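Local coordinates for conserved hypothetical secreted protein (Helicobacter pylori, PDB 4RNZ) that probably acts as a zinc-dependent M23-family metalloendopeptidase on cell-wall peptidoglycan and helps to determine cell shape, at residues 193-198 / 298-303; 250-255 / 261-266; 183-188 / 314-319; 33-38 / 64-69; 175-180 / 309-314. All coordinates share one frame; numbering follows the deposited sequence.

Interactions 1, 2 and 4 are buried, whereas 3 and 5 are only partly so. Interactions 1 and 2 hold the same sheet: strands 260-267 and 299-306 lie side by side in it, and the zinc ligand H301 sits on the latter. Interaction 4 brings the metal a ligand from the Csd3 N-terminal region, E34, and it also touches interaction 2 through H266 and R261. Interactions 3 and 5 are close neighbours, centres about 8 Å apart, and tie strands 178-179 and 185-186 to the chain that follows strand 299-306. Their chemistry differs accordingly: apolar packing in 1 and 4, backbone pairing with a salt bridge in 2, one ion pair in 3, and a methyl plus a bridging water in 5.

Interaction 1: residues 193-198 / 298-303; sequences TPVKYT and PHLHFG. With ZN (zinc ion), chain B.
H301 gives its ND1 to the zinc ion at 2.0 Å, while the residues flanking it, L300 and F302, point the other way and pack on P194 and V195. E34, H219 and D223 supply the other protein ligands of the metal. P194 is the hub of the packing. Its CG sits almost squarely over the F302 ring, 4.0 Å from the centroid and 12° off the normal, a CH-pi contact. The same CG touches L300 CD2 at 3.8 Å. The F302 ring gets there because CG is anti to the backbone N (chi1 178°), which swings it out from the strand under the proline. V195 CG1 meets the same methyl, L300 CD2, at 3.9 Å, roughly at right angles to the proline's approach. The loop thus lines the face of strand 299-306 turned from the metal, with Y224 and Y264 alongside. H301, the second histidine of an H-x-H motif, binds zinc together with H219 and D223 of H-x-x-x-D, and these two motifs characterise M23 peptidases.

Interaction 2: residues 250-255 / 261-266; sequences GKVVEI and RLVYAH
V253 with Y264 and I255 with L262 are the hydrogen-bonded pairs of an antiparallel hairpin whose strand axes approach to 4.7 Å, with 166° between their directions. Y264 N donates to V253 O at 2.9 Å, and L262 N to I255 O at 2.8 Å. On the face carrying V252, E254, V263 and A265, V252 CG2 reaches V263 CG1 at 3.8 Å. E254 and R261 form a salt bridge: R261 NE reaches E254 OE1 at 3.2 Å, from well above the carboxylate plane, and the NH2-to-OE2 bond is weak. R261 NH2 has a stronger partner in E38, and E254 OE2 pairs with K246. On the face of V253, I255, L262 and Y264, the Y264 ring edge lies against V253 O and its CE1 meets I255 CD1 at 3.9 Å; the OH accepts from A235 N. H266, where the chain turns a corner, bonds E34 OE1 and the T292 carbonyl. Within the sheet, strand 252-257 pairs on its other side with 238-243, and strand 260-267 with the zinc-bearing 299-306.

Interaction 3: residues 183-188 / 314-319; sequences AQEVAG and LGYIRT
E185 and R318 reach for each other from opposite directions, and their flat groups meet almost at right angles: the carboxylate and guanidinium planes are 87° apart. Two oxygens meet two nitrogens, but not in a common plane. E185 OE1 comes in over one face of the guanidinium and lies 2.6 Å from R318 NH1, a short salt bridge. R318 NH2 donates to E185 OE2 at 2.9 Å, bent to 142° at the hydrogen and arriving from above the carboxylate plane. The opposite face of the guanidinium is covered by Y316, whose CA stands 3.9 Å above the plane over its centre. At the edge sits G188, its CA 3.7 Å from R318 NH2, and that nitrogen also bonds the F189 carbonyl. The guanidinium is thus met on both faces and at one edge. The arginine folds to fit: CG lies between the backbone N and carbonyl carbon (chi1 71°), and a bend at chi2 turns the chain toward the glutamate, which itself is fully extended. E185 OE2 has a second partner in H177 ND1. The glutamate belongs to the short strand 185-186, paired with 178-179 at one end of a curled sheet. R318 belongs to the connection from strand 309-311 to the long helix 326-348, where A183 also packs.

Interaction 4: residues 33-38 / 64-69; sequences KELSAE and QDLQIH. With ZN (zinc ion), chain B.
L35 and L66 touch with CG of the first 4.3 Å from CD2 of the second, where helix 30-36 lies against strand 66-73 of the five-stranded antiparallel sheet of the Csd3 N-terminal region. One helical residue further on, S36 offers its backbone and beta carbon to the strand: S36 CB is 4.5 Å from I68 CD1. These are light touches at the limit of contact, and no hydrogen bond crosses. L66 and I68 both point at the helix; Q67 between them turns to the other side, toward L59 and I82. Behind the first shell, I68 rests on L79 and F81 of the adjacent strand 76-83, and L66 meets Y220, from the part of the chain that carries zinc ligand H219. On the helix, the S36 hydroxyl is turned back on its own backbone (chi1 78°), donating to K33 O at 2.6 Å. E38 bonds Y249 OH. The same helix carries E34, which projects toward H219, D223 and H301. A glutamate from this region in that position is consistent with a self-blocked, latent peptidase. The carboxylate binds through one oxygen, with E34 OE2 at 2.0 Å from the zinc ion and E34 OE1 at 3.0 Å from it.

Interaction 5: residues 175-180 / 309-314; sequences NGHYYD and RPINPL
I311 carries its CG1 anti to the backbone N (chi1 -170°) and stays extended beyond it (chi2 166°), so CD1 is thrust straight at the turn formed by N175, G176 and H177. That single methyl makes the direct contact: it lies 3.9 Å from G176 O, 4.0 Å from N175 O and 4.1 Å from H177 NE2, reaching the imidazole obliquely. H177, with CG anti to its carbonyl carbon, carries its ring to the methyl. The turn is an Asx turn, in which N175 OD1 accepts from H177 N at 2.8 Å with the N-H nearly straight at it (164°). The asparagine amide is pinned from its other end as well, N175 ND2 donating to Y179 OH at 3.0 Å. The G176 carbonyl also receives K306 NZ. A second Asx turn lies in segment 309-314, N312 OD1 accepting from L314 N from well above the amide plane. Between the two turns a water bridges the gap, held at 2.8 Å by H177 NE2, in the plane of the ring, and donating to N312 O. The imidazole is thus held on both nitrogens, E185 taking ND1. I311 belongs to the short strand 309-311, whose neighbour in the peptidase sheet is 299-306, while the N175 turn leads into strand 178-179 of the other curled sheet.

Interaction 1: residues 193-198 / 298-303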
# COMPACT_ATOMS: atom_id res chain seq x y z
N THR A 193 18.43 6.40 -3.63
CA THR A 193 18.43 7.22 -2.45
C THR A 193 18.29 8.69 -2.88
O THR A 193 19.05 9.14 -3.71
CB THR A 193 19.75 7.03 -1.71
OG1 THR A 193 19.85 5.66 -1.31
CG2 THR A 193 19.81 7.90 -0.51
N PRO A 194 17.29 9.41 -2.32
CA PRO A 194 16.89 10.72 -2.85
C PRO A 194 17.62 11.93 -2.29
O PRO A 194 17.29 13.04 -2.67
CB PRO A 194 15.40 10.81 -2.45
CG PRO A 194 15.31 10.02 -1.20
CD PRO A 194 16.33 8.91 -1.32
N VAL A 195 18.57 11.72 -1.39
CA VAL A 195 19.26 12.83 -0.72
C VAL A 195 20.63 12.37 -0.24
O VAL A 195 20.87 11.16 -0.08
CB VAL A 195 18.43 13.34 0.48
CG1 VAL A 195 18.44 12.34 1.63
CG2 VAL A 195 18.91 14.70 0.96
N LYS A 196 21.56 13.31 -0.07
CA LYS A 196 22.83 12.98 0.55
C LYS A 196 22.64 13.09 2.05
O LYS A 196 22.50 14.17 2.57
CB LYS A 196 23.96 13.93 0.11
CG LYS A 196 25.32 13.40 0.54
CD LYS A 196 25.84 12.43 -0.51
CE LYS A 196 27.17 11.75 -0.12
NZ LYS A 196 27.61 10.93 -1.29
N TYR A 197 22.58 11.97 2.73
CA TYR A 197 22.30 11.99 4.16
C TYR A 197 23.58 11.78 4.94
O TYR A 197 24.50 11.16 4.42
CB TYR A 197 21.30 10.90 4.51
CG TYR A 197 21.74 9.49 4.25
CD1 TYR A 197 21.49 8.88 3.03
CD2 TYR A 197 22.37 8.75 5.25
CE1 TYR A 197 21.89 7.56 2.79
CE2 TYR A 197 22.76 7.44 5.04
CZ TYR A 197 22.51 6.85 3.81
OH TYR A 197 22.90 5.56 3.61
N THR A 198 23.60 12.29 6.17
CA THR A 198 24.72 12.09 7.09
C THR A 198 24.53 10.79 7.85
O THR A 198 25.48 10.02 8.04
CB THR A 198 24.86 13.29 8.04
OG1 THR A 198 23.64 13.53 8.72
CG2 THR A 198 25.21 14.56 7.26
N PRO A 298 17.38 19.19 10.80
CA PRO A 298 16.75 18.96 9.50
C PRO A 298 16.84 17.50 9.05
O PRO A 298 17.83 16.82 9.31
CB PRO A 298 17.51 19.90 8.56
CG PRO A 298 18.81 20.14 9.23
CD PRO A 298 18.55 20.08 10.70
N HIS A 299 15.79 17.01 8.41
CA HIS A 299 15.79 15.67 7.79
C HIS A 299 14.77 15.59 6.67
O HIS A 299 13.84 16.38 6.59
CB HIS A 299 15.52 14.57 8.84
CG HIS A 299 14.14 14.60 9.42
ND1 HIS A 299 13.72 15.59 10.29
CD2 HIS A 299 13.07 13.78 9.26
CE1 HIS A 299 12.46 15.38 10.64
NE2 HIS A 299 12.04 14.28 10.03
N LEU A 300 14.98 14.65 5.76
CA LEU A 300 13.98 14.27 4.76
C LEU A 300 13.27 13.04 5.29
O LEU A 300 13.92 12.05 5.62
CB LEU A 300 14.66 13.93 3.43
CG LEU A 300 13.76 13.24 2.40
CD1 LEU A 300 12.66 14.20 1.97
CD2 LEU A 300 14.60 12.78 1.24
N HIS A 301 11.95 13.09 5.38
CA HIS A 301 11.17 11.89 5.60
C HIS A 301 10.83 11.35 4.21
O HIS A 301 10.18 12.05 3.42
CB HIS A 301 9.91 12.18 6.41
CG HIS A 301 8.97 11.03 6.48
ND1 HIS A 301 8.88 10.22 7.58
CD2 HIS A 301 8.13 10.51 5.56
CE1 HIS A 301 8.00 9.25 7.35
NE2 HIS A 301 7.53 9.41 6.12
N PHE A 302 11.27 10.12 3.91
CA PHE A 302 11.06 9.47 2.62
C PHE A 302 10.17 8.26 2.82
O PHE A 302 10.54 7.32 3.51
CB PHE A 302 12.40 9.05 1.98
CG PHE A 302 12.28 8.31 0.64
CD1 PHE A 302 11.46 8.77 -0.38
CD2 PHE A 302 13.00 7.15 0.42
CE1 PHE A 302 11.36 8.10 -1.59
CE2 PHE A 302 12.92 6.48 -0.79
CZ PHE A 302 12.08 6.95 -1.79
N GLY A 303 8.97 8.32 2.25
CA GLY A 303 7.99 7.26 2.39
C GLY A 303 7.63 6.58 1.08
O GLY A 303 7.56 7.23 0.03
ZN ZN B . 9.84 10.01 9.34

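Interaction 2: residues 250-255 / 261-266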
# COMPACT_ATOMS: atom_id res chain seq x y z
N GLY A 250 5.06 19.11 7.11
CA GLY A 250 5.47 20.37 6.54
C GLY A 250 5.25 20.37 5.04
O GLY A 250 4.22 19.88 4.56
N LYS A 251 6.22 20.90 4.28
CA LYS A 251 6.14 20.84 2.82
C LYS A 251 6.47 19.44 2.32
O LYS A 251 7.47 18.85 2.73
CB LYS A 251 7.09 21.85 2.15
CG LYS A 251 6.62 23.29 2.27
CD LYS A 251 7.54 24.28 1.59
CE LYS A 251 7.40 25.65 2.21
NZ LYS A 251 8.30 26.59 1.49
N VAL A 252 5.65 18.94 1.42
CA VAL A 252 5.76 17.58 0.96
C VAL A 252 5.37 17.46 -0.52
O VAL A 252 4.50 18.17 -1.04
CB VAL A 252 4.94 16.65 1.88
CG1 VAL A 252 3.51 17.14 2.01
CG2 VAL A 252 4.95 15.22 1.37
N VAL A 253 6.06 16.57 -1.21
CA VAL A 253 5.73 16.20 -2.58
C VAL A 253 5.43 14.72 -2.56
O VAL A 253 6.14 13.94 -1.90
CB VAL A 253 6.95 16.41 -3.52
CG1 VAL A 253 6.69 15.80 -4.90
CG2 VAL A 253 7.28 17.89 -3.62
N GLU A 254 4.40 14.34 -3.31
CA GLU A 254 4.00 12.96 -3.47
C GLU A 254 4.01 12.68 -4.94
O GLU A 254 3.51 13.47 -5.73
CB GLU A 254 2.60 12.72 -2.87
CG GLU A 254 2.52 13.15 -1.40
CD GLU A 254 1.24 12.68 -0.70
OE1 GLU A 254 0.39 12.08 -1.38
OE2 GLU A 254 1.11 12.92 0.52
N ILE A 255 4.64 11.57 -5.30
CA ILE A 255 4.79 11.14 -6.68
C ILE A 255 4.25 9.73 -6.81
O ILE A 255 4.48 8.89 -5.94
CB ILE A 255 6.28 11.18 -7.08
CG1 ILE A 255 6.73 12.64 -7.24
CG2 ILE A 255 6.53 10.40 -8.37
CD1 ILE A 255 8.23 12.86 -7.04
N ARG A 261 3.22 4.99 -4.34
CA ARG A 261 3.19 6.39 -3.98
C ARG A 261 4.44 6.69 -3.12
O ARG A 261 4.69 6.02 -2.12
CB ARG A 261 1.92 6.64 -3.20
CG ARG A 261 1.65 8.04 -2.70
CD ARG A 261 0.31 8.03 -1.93
NE ARG A 261 0.50 8.91 -0.82
CZ ARG A 261 0.49 8.60 0.46
NH1 ARG A 261 0.15 7.40 0.94
NH2 ARG A 261 0.80 9.57 1.28
N LEU A 262 5.18 7.71 -3.54
CA LEU A 262 6.46 8.07 -2.92
C LEU A 262 6.33 9.45 -2.30
O LEU A 262 5.91 10.39 -2.96
CB LEU A 262 7.60 8.03 -3.96
CG LEU A 262 7.90 6.65 -4.57
CD1 LEU A 262 7.09 6.42 -5.84
CD2 LEU A 262 9.37 6.47 -4.91
N VAL A 263 6.69 9.56 -1.02
CA VAL A 263 6.46 10.77 -0.22
C VAL A 263 7.79 11.37 0.22
O VAL A 263 8.62 10.67 0.75
CB VAL A 263 5.64 10.40 1.02
CG1 VAL A 263 5.59 11.54 2.04
CG2 VAL A 263 4.24 9.97 0.60
N TYR A 264 7.96 12.67 0.01
CA TYR A 264 9.18 13.38 0.35
C TYR A 264 8.81 14.58 1.20
O TYR A 264 8.33 15.57 0.66
CB TYR A 264 9.82 13.90 -0.93
CG TYR A 264 10.15 12.83 -1.92
CD1 TYR A 264 9.18 12.35 -2.78
CD2 TYR A 264 11.42 12.31 -2.01
CE1 TYR A 264 9.47 11.35 -3.71
CE2 TYR A 264 11.73 11.33 -2.93
CZ TYR A 264 10.76 10.86 -3.79
OH TYR A 264 11.07 9.86 -4.68
N ALA A 265 9.05 14.51 2.51
CA ALA A 265 8.50 15.49 3.44
C ALA A 265 9.56 16.25 4.23
O ALA A 265 10.71 15.82 4.36
CB ALA A 265 7.53 14.81 4.41
N HIS A 266 9.09 17.36 4.79
CA HIS A 266 9.85 18.33 5.56
C HIS A 266 10.72 19.23 4.69
O HIS A 266 11.77 19.66 5.12
CB HIS A 266 10.69 17.65 6.66
CG HIS A 266 9.88 16.82 7.60
ND1 HIS A 266 8.94 17.36 8.45
CD2 HIS A 266 9.85 15.48 7.81
CE1 HIS A 266 8.37 16.39 9.15
NE2 HIS A 266 8.91 15.24 8.78

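Interaction 3: residues 183-188 / 314-319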
# COMPACT_ATOMS: atom_id res chain seq x y z
N ALA A 183 11.87 -17.90 -7.25
CA ALA A 183 12.13 -17.01 -6.14
C ALA A 183 13.01 -15.83 -6.47
O ALA A 183 13.69 -15.33 -5.64
CB ALA A 183 12.69 -17.77 -4.97
N GLN A 184 12.93 -15.35 -7.67
CA GLN A 184 13.55 -14.08 -8.02
C GLN A 184 12.49 -12.99 -8.25
O GLN A 184 11.38 -13.26 -8.70
CB GLN A 184 14.51 -14.23 -9.19
CG GLN A 184 13.96 -14.94 -10.39
CD GLN A 184 15.05 -15.30 -11.38
OE1 GLN A 184 16.10 -14.65 -11.43
NE2 GLN A 184 14.82 -16.35 -12.15
N GLU A 185 12.83 -11.76 -7.91
CA GLU A 185 11.83 -10.69 -7.87
C GLU A 185 11.29 -10.34 -9.24
O GLU A 185 12.01 -10.35 -10.24
CB GLU A 185 12.40 -9.45 -7.21
CG GLU A 185 11.42 -8.29 -7.12
CD GLU A 185 11.88 -7.23 -6.13
OE1 GLU A 185 13.03 -7.29 -5.67
OE2 GLU A 185 11.08 -6.35 -5.79
N VAL A 186 9.99 -10.05 -9.30
CA VAL A 186 9.37 -9.57 -10.52
C VAL A 186 8.56 -8.34 -10.20
O VAL A 186 8.17 -8.13 -9.04
CB VAL A 186 8.50 -10.64 -11.21
CG1 VAL A 186 9.36 -11.86 -11.59
CG2 VAL A 186 7.32 -11.03 -10.33
N ALA A 187 8.34 -7.52 -11.22
CA ALA A 187 7.57 -6.31 -11.11
C ALA A 187 8.16 -5.37 -10.05
O ALA A 187 7.43 -4.66 -9.39
CB ALA A 187 6.12 -6.66 -10.78
N GLY A 188 9.49 -5.38 -9.89
CA GLY A 188 10.16 -4.55 -8.92
C GLY A 188 10.31 -3.10 -9.39
O GLY A 188 9.81 -2.71 -10.45
N LEU A 314 13.94 1.11 1.81
CA LEU A 314 15.26 0.53 1.67
C LEU A 314 15.24 -0.80 0.94
O LEU A 314 16.17 -1.10 0.19
CB LEU A 314 15.92 0.40 3.04
CG LEU A 314 16.11 1.72 3.80
CD1 LEU A 314 17.07 1.45 4.95
CD2 LEU A 314 16.61 2.89 2.95
N GLY A 315 14.16 -1.56 1.09
CA GLY A 315 14.00 -2.78 0.32
C GLY A 315 14.04 -2.62 -1.18
O GLY A 315 14.32 -3.58 -1.89
N TYR A 316 13.76 -1.42 -1.68
CA TYR A 316 13.77 -1.17 -3.12
C TYR A 316 14.97 -0.37 -3.59
O TYR A 316 15.07 -0.07 -4.80
CB TYR A 316 12.56 -0.36 -3.53
CG TYR A 316 11.27 -1.10 -3.62
CD1 TYR A 316 10.97 -1.89 -4.74
CD2 TYR A 316 10.31 -0.96 -2.63
CE1 TYR A 316 9.75 -2.55 -4.84
CE2 TYR A 316 9.09 -1.61 -2.72
CZ TYR A 316 8.81 -2.40 -3.83
OH TYR A 316 7.59 -3.03 -3.90
N ILE A 317 15.82 0.07 -2.66
CA ILE A 317 17.04 0.76 -3.08
C ILE A 317 18.13 -0.29 -3.27
O ILE A 317 18.60 -0.87 -2.33
CB ILE A 317 17.43 1.85 -2.10
CG1 ILE A 317 16.34 2.94 -2.14
CG2 ILE A 317 18.79 2.43 -2.46
CD1 ILE A 317 16.55 4.08 -1.19
N ARG A 318 18.43 -0.57 -4.52
CA ARG A 318 19.30 -1.66 -4.91
C ARG A 318 19.61 -1.42 -6.36
O ARG A 318 18.94 -0.65 -6.99
CB ARG A 318 18.59 -3.00 -4.78
CG ARG A 318 17.49 -3.24 -5.81
CD ARG A 318 16.26 -3.88 -5.20
NE ARG A 318 15.03 -3.67 -5.98
CZ ARG A 318 13.87 -4.25 -5.66
NH1 ARG A 318 13.82 -5.04 -4.61
NH2 ARG A 318 12.78 -4.06 -6.40
N THR A 319 20.58 -2.14 -6.90
CA THR A 319 20.93 -2.00 -8.31
C THR A 319 20.44 -3.14 -9.15
O THR A 319 20.23 -3.01 -10.33
CB THR A 319 22.44 -1.92 -8.49
OG1 THR A 319 22.98 -0.98 -7.57
CG2 THR A 319 22.73 -1.49 -9.86

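Interaction 4: residues 33-38 / 64-69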
# COMPACT_ATOMS: atom_id res chain seq x y z
N LYS A 33 3.31 13.14 15.19
CA LYS A 33 2.79 14.05 14.17
C LYS A 33 2.97 13.50 12.76
O LYS A 33 2.05 13.56 11.96
CB LYS A 33 3.45 15.41 14.28
CG LYS A 33 2.96 16.18 15.49
CD LYS A 33 3.60 17.56 15.58
CE LYS A 33 2.77 18.50 16.43
NZ LYS A 33 3.63 19.14 17.46
N GLU A 34 4.15 12.96 12.46
CA GLU A 34 4.38 12.35 11.14
C GLU A 34 3.35 11.23 10.90
O GLU A 34 2.75 11.13 9.83
CB GLU A 34 5.79 11.77 11.03
CG GLU A 34 6.90 12.78 10.78
CD GLU A 34 8.19 12.14 10.22
OE1 GLU A 34 8.99 12.87 9.61
OE2 GLU A 34 8.41 10.92 10.40
N LEU A 35 3.14 10.43 11.92
CA LEU A 35 2.19 9.31 11.86
C LEU A 35 0.78 9.83 11.51
O LEU A 35 0.10 9.31 10.60
CB LEU A 35 2.24 8.59 13.21
CG LEU A 35 2.34 7.08 13.38
CD1 LEU A 35 3.33 6.43 12.42
CD2 LEU A 35 2.69 6.78 14.83
N SER A 36 0.39 10.92 12.18
CA SER A 36 -0.91 11.53 11.98
C SER A 36 -1.11 12.17 10.63
O SER A 36 -2.24 12.39 10.24
CB SER A 36 -1.15 12.59 13.06
OG SER A 36 -0.45 13.80 12.77
N ALA A 37 -0.04 12.46 9.90
CA ALA A 37 -0.16 13.07 8.58
C ALA A 37 -0.61 12.08 7.50
O ALA A 37 -0.86 12.48 6.38
CB ALA A 37 1.16 13.71 8.16
N GLU A 38 -0.70 10.79 7.82
CA GLU A 38 -1.03 9.79 6.79
C GLU A 38 -2.48 9.32 6.78
O GLU A 38 -2.78 8.22 6.32
CB GLU A 38 -0.08 8.59 6.88
CG GLU A 38 1.25 8.81 6.16
CD GLU A 38 1.12 9.17 4.66
OE1 GLU A 38 1.94 9.97 4.15
OE2 GLU A 38 0.21 8.66 3.97
N GLN A 64 -2.96 -0.01 7.17
CA GLN A 64 -3.82 -1.19 7.16
C GLN A 64 -3.88 -1.86 8.54
O GLN A 64 -4.78 -2.66 8.80
CB GLN A 64 -3.35 -2.22 6.12
CG GLN A 64 -2.06 -2.93 6.49
CD GLN A 64 -0.81 -2.20 6.03
OE1 GLN A 64 -0.78 -0.96 5.94
NE2 GLN A 64 0.23 -2.96 5.74
N ASP A 65 -2.94 -1.55 9.43
CA ASP A 65 -3.04 -2.14 10.75
C ASP A 65 -2.84 -1.20 11.93
O ASP A 65 -2.75 -1.67 13.05
CB ASP A 65 -2.14 -3.36 10.87
CG ASP A 65 -0.73 -3.04 10.59
OD1 ASP A 65 -0.28 -1.98 11.05
OD2 ASP A 65 -0.07 -3.85 9.90
N LEU A 66 -2.83 0.10 11.68
CA LEU A 66 -2.73 1.09 12.75
C LEU A 66 -3.78 2.19 12.58
O LEU A 66 -4.07 2.64 11.45
CB LEU A 66 -1.34 1.74 12.76
CG LEU A 66 -0.98 2.53 14.01
CD1 LEU A 66 -0.73 1.60 15.19
CD2 LEU A 66 0.26 3.38 13.73
N GLN A 67 -4.34 2.62 13.70
CA GLN A 67 -5.37 3.66 13.69
C GLN A 67 -5.22 4.63 14.84
O GLN A 67 -4.69 4.31 15.89
CB GLN A 67 -6.80 3.05 13.73
CG GLN A 67 -7.18 2.31 15.00
CD GLN A 67 -8.45 1.46 14.85
OE1 GLN A 67 -9.40 1.82 14.15
NE2 GLN A 67 -8.47 0.32 15.52
N ILE A 68 -5.72 5.83 14.63
CA ILE A 68 -5.81 6.81 15.70
C ILE A 68 -7.08 6.52 16.47
O ILE A 68 -8.15 6.43 15.87
CB ILE A 68 -5.93 8.22 15.12
CG1 ILE A 68 -4.59 8.64 14.51
CG2 ILE A 68 -6.38 9.23 16.18
CD1 ILE A 68 -4.70 9.90 13.68
N HIS A 69 -6.96 6.40 17.78
CA HIS A 69 -8.11 6.35 18.67
C HIS A 69 -8.19 7.63 19.50
O HIS A 69 -7.31 7.88 20.34
CB HIS A 69 -7.99 5.14 19.59
CG HIS A 69 -9.16 4.94 20.51
ND1 HIS A 69 -9.05 4.28 21.72
CD2 HIS A 69 -10.45 5.32 20.40
CE1 HIS A 69 -10.23 4.27 22.32
NE2 HIS A 69 -11.10 4.87 21.53
ZN ZN B . 9.84 10.01 9.34

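Interaction 5: residues 175-180 / 309-314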
# COMPACT_ATOMS: atom_id res chain seq x y z
N ASN A 175 7.62 -9.99 2.94
CA ASN A 175 8.37 -8.73 2.75
C ASN A 175 7.71 -7.69 1.82
O ASN A 175 8.24 -6.59 1.68
CB ASN A 175 9.82 -8.99 2.29
CG ASN A 175 9.92 -9.48 0.84
OD1 ASN A 175 9.00 -9.27 0.02
ND2 ASN A 175 11.03 -10.12 0.52
N GLY A 176 6.59 -8.03 1.18
CA GLY A 176 5.83 -7.08 0.34
C GLY A 176 6.18 -7.05 -1.14
O GLY A 176 5.47 -6.42 -1.93
N HIS A 177 7.25 -7.73 -1.53
CA HIS A 177 7.67 -7.83 -2.93
C HIS A 177 7.10 -9.09 -3.60
O HIS A 177 6.68 -10.01 -2.91
CB HIS A 177 9.19 -7.84 -3.00
CG HIS A 177 9.82 -6.59 -2.45
ND1 HIS A 177 10.61 -5.76 -3.21
CD2 HIS A 177 9.75 -6.02 -1.22
CE1 HIS A 177 11.01 -4.73 -2.48
NE2 HIS A 177 10.50 -4.86 -1.27
N TYR A 178 7.08 -9.10 -4.94
CA TYR A 178 6.59 -10.22 -5.75
C TYR A 178 7.77 -11.03 -6.29
O TYR A 178 8.80 -10.45 -6.64
CB TYR A 178 5.82 -9.73 -6.96
CG TYR A 178 4.49 -9.01 -6.72
CD1 TYR A 178 3.48 -9.57 -5.90
CD2 TYR A 178 4.22 -7.80 -7.38
CE1 TYR A 178 2.26 -8.91 -5.73
CE2 TYR A 178 3.02 -7.14 -7.23
CZ TYR A 178 2.03 -7.68 -6.40
OH TYR A 178 0.83 -6.99 -6.29
N TYR A 179 7.57 -12.32 -6.37
CA TYR A 179 8.59 -13.22 -6.80
C TYR A 179 8.07 -14.18 -7.82
O TYR A 179 6.93 -14.58 -7.77
CB TYR A 179 9.17 -13.98 -5.62
CG TYR A 179 9.96 -13.09 -4.72
CD1 TYR A 179 9.36 -12.44 -3.69
CD2 TYR A 179 11.28 -12.82 -4.98
CE1 TYR A 179 10.06 -11.59 -2.89
CE2 TYR A 179 11.99 -11.97 -4.18
CZ TYR A 179 11.36 -11.35 -3.14
OH TYR A 179 12.02 -10.49 -2.34
N ASP A 180 8.93 -14.52 -8.75
CA ASP A 180 8.59 -15.55 -9.65
C ASP A 180 8.78 -16.84 -8.98
O ASP A 180 9.09 -16.98 -7.84
CB ASP A 180 9.34 -15.53 -10.99
CG ASP A 180 10.80 -15.83 -10.87
OD1 ASP A 180 11.27 -16.45 -9.92
OD2 ASP A 180 11.49 -15.42 -11.79
N ARG A 309 -0.30 0.57 1.04
CA ARG A 309 0.32 0.15 2.27
C ARG A 309 1.78 0.60 2.36
O ARG A 309 2.54 0.43 1.43
CB ARG A 309 0.25 -1.36 2.39
CG ARG A 309 -1.19 -1.87 2.50
CD ARG A 309 -1.23 -3.39 2.55
NE ARG A 309 -0.94 -3.97 1.24
CZ ARG A 309 -1.85 -4.34 0.33
NH1 ARG A 309 -3.17 -4.20 0.54
NH2 ARG A 309 -1.44 -4.87 -0.81
N PRO A 310 2.18 1.18 3.50
CA PRO A 310 3.58 1.59 3.66
C PRO A 310 4.49 0.38 3.58
O PRO A 310 4.16 -0.69 4.09
CB PRO A 310 3.63 2.22 5.07
CG PRO A 310 2.32 1.92 5.73
CD PRO A 310 1.36 1.42 4.70
N ILE A 311 5.64 0.56 2.94
CA ILE A 311 6.61 -0.49 2.74
C ILE A 311 8.00 0.14 2.95
O ILE A 311 8.20 1.34 2.70
CB ILE A 311 6.41 -1.13 1.33
CG1 ILE A 311 7.26 -2.39 1.18
CG2 ILE A 311 6.71 -0.12 0.23
CD1 ILE A 311 6.90 -3.28 -0.01
N ASN A 312 8.93 -0.65 3.47
CA ASN A 312 10.28 -0.17 3.74
C ASN A 312 10.96 0.28 2.44
O ASN A 312 11.20 -0.54 1.54
CB ASN A 312 11.13 -1.24 4.44
CG ASN A 312 12.51 -0.72 4.80
OD1 ASN A 312 12.84 0.45 4.62
ND2 ASN A 312 13.34 -1.61 5.29
N PRO A 313 11.28 1.59 2.32
CA PRO A 313 11.85 2.09 1.06
C PRO A 313 13.20 1.43 0.76
O PRO A 313 13.52 1.19 -0.41
CB PRO A 313 12.02 3.58 1.33
CG PRO A 313 11.00 3.89 2.37
CD PRO A 313 11.03 2.68 3.27
N LEU A 314 13.94 1.11 1.81
CA LEU A 314 15.26 0.53 1.67
C LEU A 314 15.24 -0.80 0.94
O LEU A 314 16.17 -1.10 0.19
CB LEU A 314 15.92 0.40 3.04
CG LEU A 314 16.11 1.72 3.80
CD1 LEU A 314 17.07 1.45 4.95
CD2 LEU A 314 16.61 2.89 2.95
O HOH W 1 10.90 -3.23 0.98